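Putative TetR-family transcriptional regulator (Syntrophomonas wolfei subsp. wolfei, PDB 3LWJ) probably binds DNA through an N-terminal helix-turn-helix as a transcriptional regulator of the TetR family, and assembles as a two-subunit, almost wholly helical protein. Local coordinates at residues Phe166-Tyr169 and Lys170-Val173; Val186-Phe189 and His190-Leu193; His158-Leu161 and Ala162-Phe166. One frame throughout, in Å; residues are numbered along the deposited sequence.

Contact 1. Residues Phe166-Tyr169 and Lys170-Val173; sequences FSLY and KWVV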
# COMPACT_ATOMS: atom_id res chain seq x y z
N PHE A 166 -0.53 -4.03 1.93
CA PHE A 166 0.41 -3.52 2.95
C PHE A 166 0.94 -4.64 3.86
O PHE A 166 2.11 -4.68 4.14
CB PHE A 166 -0.24 -2.47 3.83
CG PHE A 166 0.74 -1.76 4.77
CD1 PHE A 166 1.97 -1.34 4.32
CD2 PHE A 166 0.39 -1.49 6.08
CE1 PHE A 166 2.87 -0.67 5.14
CE2 PHE A 166 1.28 -0.81 6.92
CZ PHE A 166 2.53 -0.40 6.43
N SER A 167 0.07 -5.54 4.28
CA SER A 167 0.51 -6.65 5.14
C SER A 167 1.37 -7.66 4.33
O SER A 167 2.32 -8.24 4.87
CB SER A 167 -0.72 -7.31 5.78
OG SER A 167 -1.36 -8.11 4.80
N LEU A 168 1.06 -7.90 3.04
CA LEU A 168 1.91 -8.72 2.17
C LEU A 168 3.32 -8.12 2.10
O LEU A 168 4.33 -8.79 2.26
CB LEU A 168 1.34 -8.78 0.73
CG LEU A 168 2.05 -9.67 -0.30
CD1 LEU A 168 2.26 -11.12 0.25
CD2 LEU A 168 1.25 -9.63 -1.67
N TYR A 169 3.39 -6.81 1.86
CA TYR A 169 4.66 -6.12 1.75
C TYR A 169 5.49 -6.27 3.03
O TYR A 169 6.69 -6.55 2.98
CB TYR A 169 4.43 -4.66 1.38
CG TYR A 169 5.51 -3.66 1.77
CD1 TYR A 169 6.58 -3.38 0.94
CD2 TYR A 169 5.41 -2.95 2.96
CE1 TYR A 169 7.55 -2.43 1.31
CE2 TYR A 169 6.36 -1.98 3.33
CZ TYR A 169 7.43 -1.74 2.51
OH TYR A 169 8.36 -0.76 2.87
N LYS A 170 4.86 -6.13 4.18
CA LYS A 170 5.58 -6.28 5.46
C LYS A 170 6.07 -7.70 5.72
O LYS A 170 7.08 -7.89 6.42
CB LYS A 170 4.74 -5.79 6.64
CG LYS A 170 4.47 -4.29 6.62
CD LYS A 170 3.85 -3.72 7.97
CE LYS A 170 4.73 -3.88 9.22
NZ LYS A 170 4.57 -2.79 10.24
N TRP A 171 5.38 -8.70 5.17
CA TRP A 171 5.85 -10.08 5.32
C TRP A 171 6.97 -10.38 4.34
O TRP A 171 8.11 -10.66 4.75
CB TRP A 171 4.71 -11.05 5.14
CG TRP A 171 5.11 -12.48 4.98
CD1 TRP A 171 5.85 -13.23 5.85
CD2 TRP A 171 4.75 -13.35 3.91
NE1 TRP A 171 6.00 -14.51 5.36
CE2 TRP A 171 5.32 -14.61 4.18
CE3 TRP A 171 3.99 -13.20 2.75
CZ2 TRP A 171 5.17 -15.70 3.32
CZ3 TRP A 171 3.83 -14.29 1.90
CH2 TRP A 171 4.43 -15.52 2.19
N VAL A 172 6.65 -10.27 3.04
CA VAL A 172 7.54 -10.73 2.00
C VAL A 172 8.67 -9.75 1.66
O VAL A 172 9.73 -10.19 1.24
CB VAL A 172 6.76 -11.19 0.69
CG1 VAL A 172 6.30 -9.98 -0.16
CG2 VAL A 172 7.60 -12.14 -0.11
N VAL A 173 8.47 -8.45 1.82
CA VAL A 173 9.56 -7.51 1.55
C VAL A 173 10.30 -7.09 2.84
O VAL A 173 11.52 -7.27 2.91
CB VAL A 173 9.13 -6.29 0.76
CG1 VAL A 173 10.27 -5.28 0.66
CG2 VAL A 173 8.66 -6.71 -0.65
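Lys-170 lays its aliphatic chain over one face of the Phe-166 ring, one helical turn earlier. CD sits 4.2 Å from the ring centroid, displaced toward the rim by CE2 and CZ, a CH-pi contact. CG of the lysine stands anti to its own carbonyl carbon (chi1 -66°), which runs the chain back along the helix toward Phe-166, and bends at chi3 and chi4 then carry NZ past the ring's rim, still on the same side, to His-158 of the second subunit. Tyr-169 brings CD1 to within 3.9 Å of Val-173 CB, while its OH bonds to Asp-121 of the second subunit. All this lies on the last turns of helix 153-173, one of the two C-terminal helices through which TetR-family regulators usually dimerise. Leu-168 points its CD1 at the edge of the Trp-171 indole, near the ring plane and 3.7 Å from CE3. Val-172 N reaches Leu-168 O at 2.9 Å in a nearly straight bond of 170°; the backbone widens into a pi-type turn at 170-173. Trp-171 N divides itself between Ser-167 O and a weak bond to Leu-168 O, and its indole packs against Lys-179 and Met-182 of the following helix.

Contact 2. Residues Val186-Phe189 and His190-Leu193; sequences VLSF and HKTL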
# COMPACT_ATOMS: atom_id res chain seq x y z
N VAL A 186 -4.82 -9.45 9.09
CA VAL A 186 -5.79 -9.23 8.08
C VAL A 186 -7.16 -9.72 8.55
O VAL A 186 -8.15 -9.04 8.39
CB VAL A 186 -5.35 -9.85 6.76
CG1 VAL A 186 -6.48 -9.88 5.81
CG2 VAL A 186 -4.13 -9.08 6.12
N LEU A 187 -7.22 -10.89 9.17
CA LEU A 187 -8.51 -11.43 9.65
C LEU A 187 -9.06 -10.62 10.80
O LEU A 187 -10.26 -10.39 10.88
CB LEU A 187 -8.36 -12.89 10.11
CG LEU A 187 -7.83 -13.87 9.08
CD1 LEU A 187 -7.65 -15.29 9.74
CD2 LEU A 187 -8.69 -13.88 7.86
N SER A 188 -8.19 -10.17 11.67
CA SER A 188 -8.63 -9.35 12.80
C SER A 188 -9.24 -8.07 12.30
O SER A 188 -10.29 -7.69 12.75
CB SER A 188 -7.48 -9.02 13.74
OG SER A 188 -7.98 -8.26 14.85
N PHE A 189 -8.56 -7.38 11.36
CA PHE A 189 -9.13 -6.16 10.82
C PHE A 189 -10.54 -6.36 10.19
O PHE A 189 -11.48 -5.52 10.39
CB PHE A 189 -8.20 -5.53 9.77
CG PHE A 189 -8.93 -4.62 8.83
CD1 PHE A 189 -9.34 -3.37 9.26
CD2 PHE A 189 -9.28 -5.02 7.55
CE1 PHE A 189 -10.06 -2.54 8.43
CE2 PHE A 189 -9.96 -4.16 6.68
CZ PHE A 189 -10.36 -2.94 7.12
N HIS A 190 -10.69 -7.41 9.39
CA HIS A 190 -12.00 -7.66 8.73
C HIS A 190 -13.10 -7.99 9.73
O HIS A 190 -14.26 -7.57 9.56
CB HIS A 190 -11.89 -8.72 7.65
CG HIS A 190 -11.15 -8.25 6.44
ND1 HIS A 190 -9.78 -8.39 6.31
CD2 HIS A 190 -11.56 -7.60 5.34
CE1 HIS A 190 -9.40 -7.87 5.16
NE2 HIS A 190 -10.46 -7.38 4.56
N LYS A 191 -12.73 -8.66 10.83
CA LYS A 191 -13.66 -8.91 11.93
C LYS A 191 -14.15 -7.60 12.53
O LYS A 191 -15.36 -7.37 12.67
CB LYS A 191 -13.06 -9.80 13.01
CG LYS A 191 -13.95 -9.92 14.30
CD LYS A 191 -13.13 -10.24 15.59
CE LYS A 191 -12.10 -9.13 15.99
NZ LYS A 191 -12.68 -7.80 16.36
N THR A 192 -13.21 -6.74 12.89
CA THR A 192 -13.57 -5.43 13.44
C THR A 192 -14.37 -4.58 12.46
O THR A 192 -15.31 -3.87 12.86
CB THR A 192 -12.35 -4.66 13.87
OG1 THR A 192 -11.64 -5.40 14.87
CG2 THR A 192 -12.72 -3.32 14.45
N LEU A 193 -13.99 -4.61 11.19
CA LEU A 193 -14.74 -3.87 10.15
C LEU A 193 -16.20 -4.31 10.08
O LEU A 193 -17.13 -3.47 9.93
CB LEU A 193 -14.05 -4.04 8.77
CG LEU A 193 -14.77 -3.58 7.49
CD1 LEU A 193 -15.10 -2.12 7.64
CD2 LEU A 193 -13.92 -3.88 6.17
O HOH W 1 -8.74 -5.53 15.14
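His-190 folds its imidazole back beside the preceding turn of helix 179-195, with Val-186 at its edge and Phe-189 over one face. From CB, which lies 3.8 Å from Val-186 O, chi1 of -71° sets CG beside the backbone N, a choice that swings the ring toward the helix's N-terminal side. ND1 then donates to Val-186 O at 2.7 Å, with the acceptor near the ring plane but the donor well above the carbonyl plane. The backbone N of His-190 takes the same oxygen at 3.2 Å from the opposite face, so two N-H groups grip one carbonyl, and the one from ND1 helps fix the ring's rotation. Further out, CE1 rests 3.6 Å from Val-186 CG1. Phe-189 approaches one face of the imidazole with its edge, CD2 standing over the ring centre; the centroids are 4.8 Å apart and the planes meet at 72°, a T-shaped pair. NE2, at the tip, is buried without a polar partner and lies 3.9 Å from Phe-189 CE2. A leucine here would probably leave Val-186 O without its second donor and Phe-189 without the flat face its edge meets. The phenyl continues to Leu-193, where Leu-193 CD2 is 3.8 Å from Phe-189 CZ, and on the helix's other flank one water joins Ser-188 OG to Thr-192 OG1. With Ser-188 and Phe-189 packing on Pro-155 and Ser-159 of the second subunit, this turn of the last helix belongs to the C-terminal dimer interface usual in TetR-family regulators.

Contact 3. Residues His158-Leu161 and Ala162-Phe166; sequences HSIL and AIEKF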
# COMPACT_ATOMS: atom_id res chain seq x y z
N HIS A 158 -11.38 -0.94 -1.73
CA HIS A 158 -10.06 -0.36 -1.61
C HIS A 158 -9.42 -0.65 -0.24
O HIS A 158 -8.23 -0.98 -0.18
CB HIS A 158 -10.10 1.16 -1.86
CG HIS A 158 -10.17 1.52 -3.30
ND1 HIS A 158 -11.36 1.66 -3.98
CD2 HIS A 158 -9.19 1.82 -4.19
CE1 HIS A 158 -11.11 2.04 -5.23
NE2 HIS A 158 -9.80 2.13 -5.38
N SER A 159 -10.19 -0.61 0.84
CA SER A 159 -9.61 -0.92 2.15
C SER A 159 -9.17 -2.35 2.29
O SER A 159 -8.12 -2.61 2.92
CB SER A 159 -10.56 -0.52 3.30
OG SER A 159 -11.64 -1.42 3.48
N ILE A 160 -9.93 -3.28 1.69
CA ILE A 160 -9.56 -4.72 1.67
C ILE A 160 -8.27 -4.91 0.89
O ILE A 160 -7.30 -5.45 1.41
CB ILE A 160 -10.66 -5.59 1.07
CG1 ILE A 160 -11.96 -5.47 1.90
CG2 ILE A 160 -10.18 -7.03 1.00
CD1 ILE A 160 -13.21 -6.09 1.17
N LEU A 161 -8.24 -4.36 -0.32
CA LEU A 161 -7.05 -4.45 -1.13
C LEU A 161 -5.86 -3.82 -0.44
O LEU A 161 -4.79 -4.41 -0.40
CB LEU A 161 -7.24 -3.83 -2.52
CG LEU A 161 -6.06 -4.07 -3.51
CD1 LEU A 161 -5.65 -5.52 -3.53
CD2 LEU A 161 -6.41 -3.60 -4.91
N ALA A 162 -6.06 -2.63 0.13
CA ALA A 162 -4.95 -1.89 0.76
C ALA A 162 -4.30 -2.66 1.91
O ALA A 162 -3.06 -2.73 2.01
CB ALA A 162 -5.41 -0.48 1.21
N ILE A 163 -5.10 -3.19 2.82
CA ILE A 163 -4.53 -3.91 3.96
C ILE A 163 -3.85 -5.20 3.49
O ILE A 163 -2.82 -5.66 4.06
CB ILE A 163 -5.57 -4.16 5.10
CG1 ILE A 163 -4.89 -4.58 6.41
CG2 ILE A 163 -6.59 -5.20 4.73
CD1 ILE A 163 -3.67 -3.83 6.78
N GLU A 164 -4.43 -5.82 2.49
CA GLU A 164 -3.82 -7.03 1.93
C GLU A 164 -2.47 -6.67 1.31
O GLU A 164 -1.49 -7.32 1.54
CB GLU A 164 -4.75 -7.68 0.91
CG GLU A 164 -5.95 -8.36 1.55
CD GLU A 164 -6.90 -8.98 0.56
OE1 GLU A 164 -6.87 -8.58 -0.62
OE2 GLU A 164 -7.70 -9.83 0.98
N LYS A 165 -2.42 -5.58 0.53
CA LYS A 165 -1.17 -5.18 -0.09
C LYS A 165 -0.12 -4.83 0.97
O LYS A 165 1.06 -5.16 0.85
CB LYS A 165 -1.36 -3.88 -0.89
CG LYS A 165 -1.67 -3.89 -2.31
CD LYS A 165 -1.89 -2.41 -2.79
CE LYS A 165 -0.59 -1.74 -3.25
NZ LYS A 165 -0.13 -2.20 -4.64
N PHE A 166 -0.53 -4.03 1.93
CA PHE A 166 0.41 -3.52 2.95
C PHE A 166 0.94 -4.64 3.86
O PHE A 166 2.11 -4.68 4.14
CB PHE A 166 -0.24 -2.47 3.83
CG PHE A 166 0.74 -1.76 4.77
CD1 PHE A 166 1.97 -1.34 4.32
CD2 PHE A 166 0.39 -1.49 6.08
CE1 PHE A 166 2.87 -0.67 5.14
CE2 PHE A 166 1.28 -0.81 6.92
CZ PHE A 166 2.53 -0.40 6.43
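This is a local i-to-i+4 contact inside one helix, on the middle of helix 153-173, where the helix is buried between its own subunit and the second one. Four successive backbone bonds carry it, from Ala-162 N to His-158 O at 2.7 Å through to Lys-165 N to Leu-161 O at 2.8 Å. The side-chain meeting is that of Ile-160 and Glu-164, which lie alongside each other and point the same way. Ile-160 CG2 comes 3.7 Å from Glu-164 OE2, an apolar methyl against a carboxylate oxygen. With chi1 at -73° the Glu-164 chain leaves on the N-terminal side and stays extended beyond CG, which draws the carboxylate back along the helix to that methyl; CG itself passes 3.2 Å from Ile-160 O. Around the pair stand Lys-93 and Tyr-135 of the same chain, so the acid lies among neighbouring helices. On roughly the other side of the helix, Ala-162 CB sits 3.2 Å from His-158 O, and the residue packs on Phe-166 of the second subunit. Ile-163 rests CG2 3.4 Å from Ile-160 O. Lys-165 sends its NZ to a salt bridge with Glu-128 of helix 118-144, tying the two helices together. One flank turned to the core helices and another to the partner subunit is what a dimerisation helix of the TetR-family C-terminal domain presents.

Overall arrangement
Along the chain contact 3 comes first, then contact 1, then contact 2. Contacts 3 and 1 occupy consecutive turns of helix 153-173, share Phe-166 and have centres about 11 Å apart; contact 2 lies on the next helix, 179-195, with its centre about 12 Å from contact 3 and about 17 Å from contact 1. The two helices pack together: His-190 NE2 lies 3.6 Å from Ile-160 CG2, and Ser-167 OG 3.2 Å from Val-186 CG2. All three contacts also reach the second subunit. Together they trace the C-terminal helix pair, consistent with a dimer interface that would hold two DNA-binding domains in one assembly.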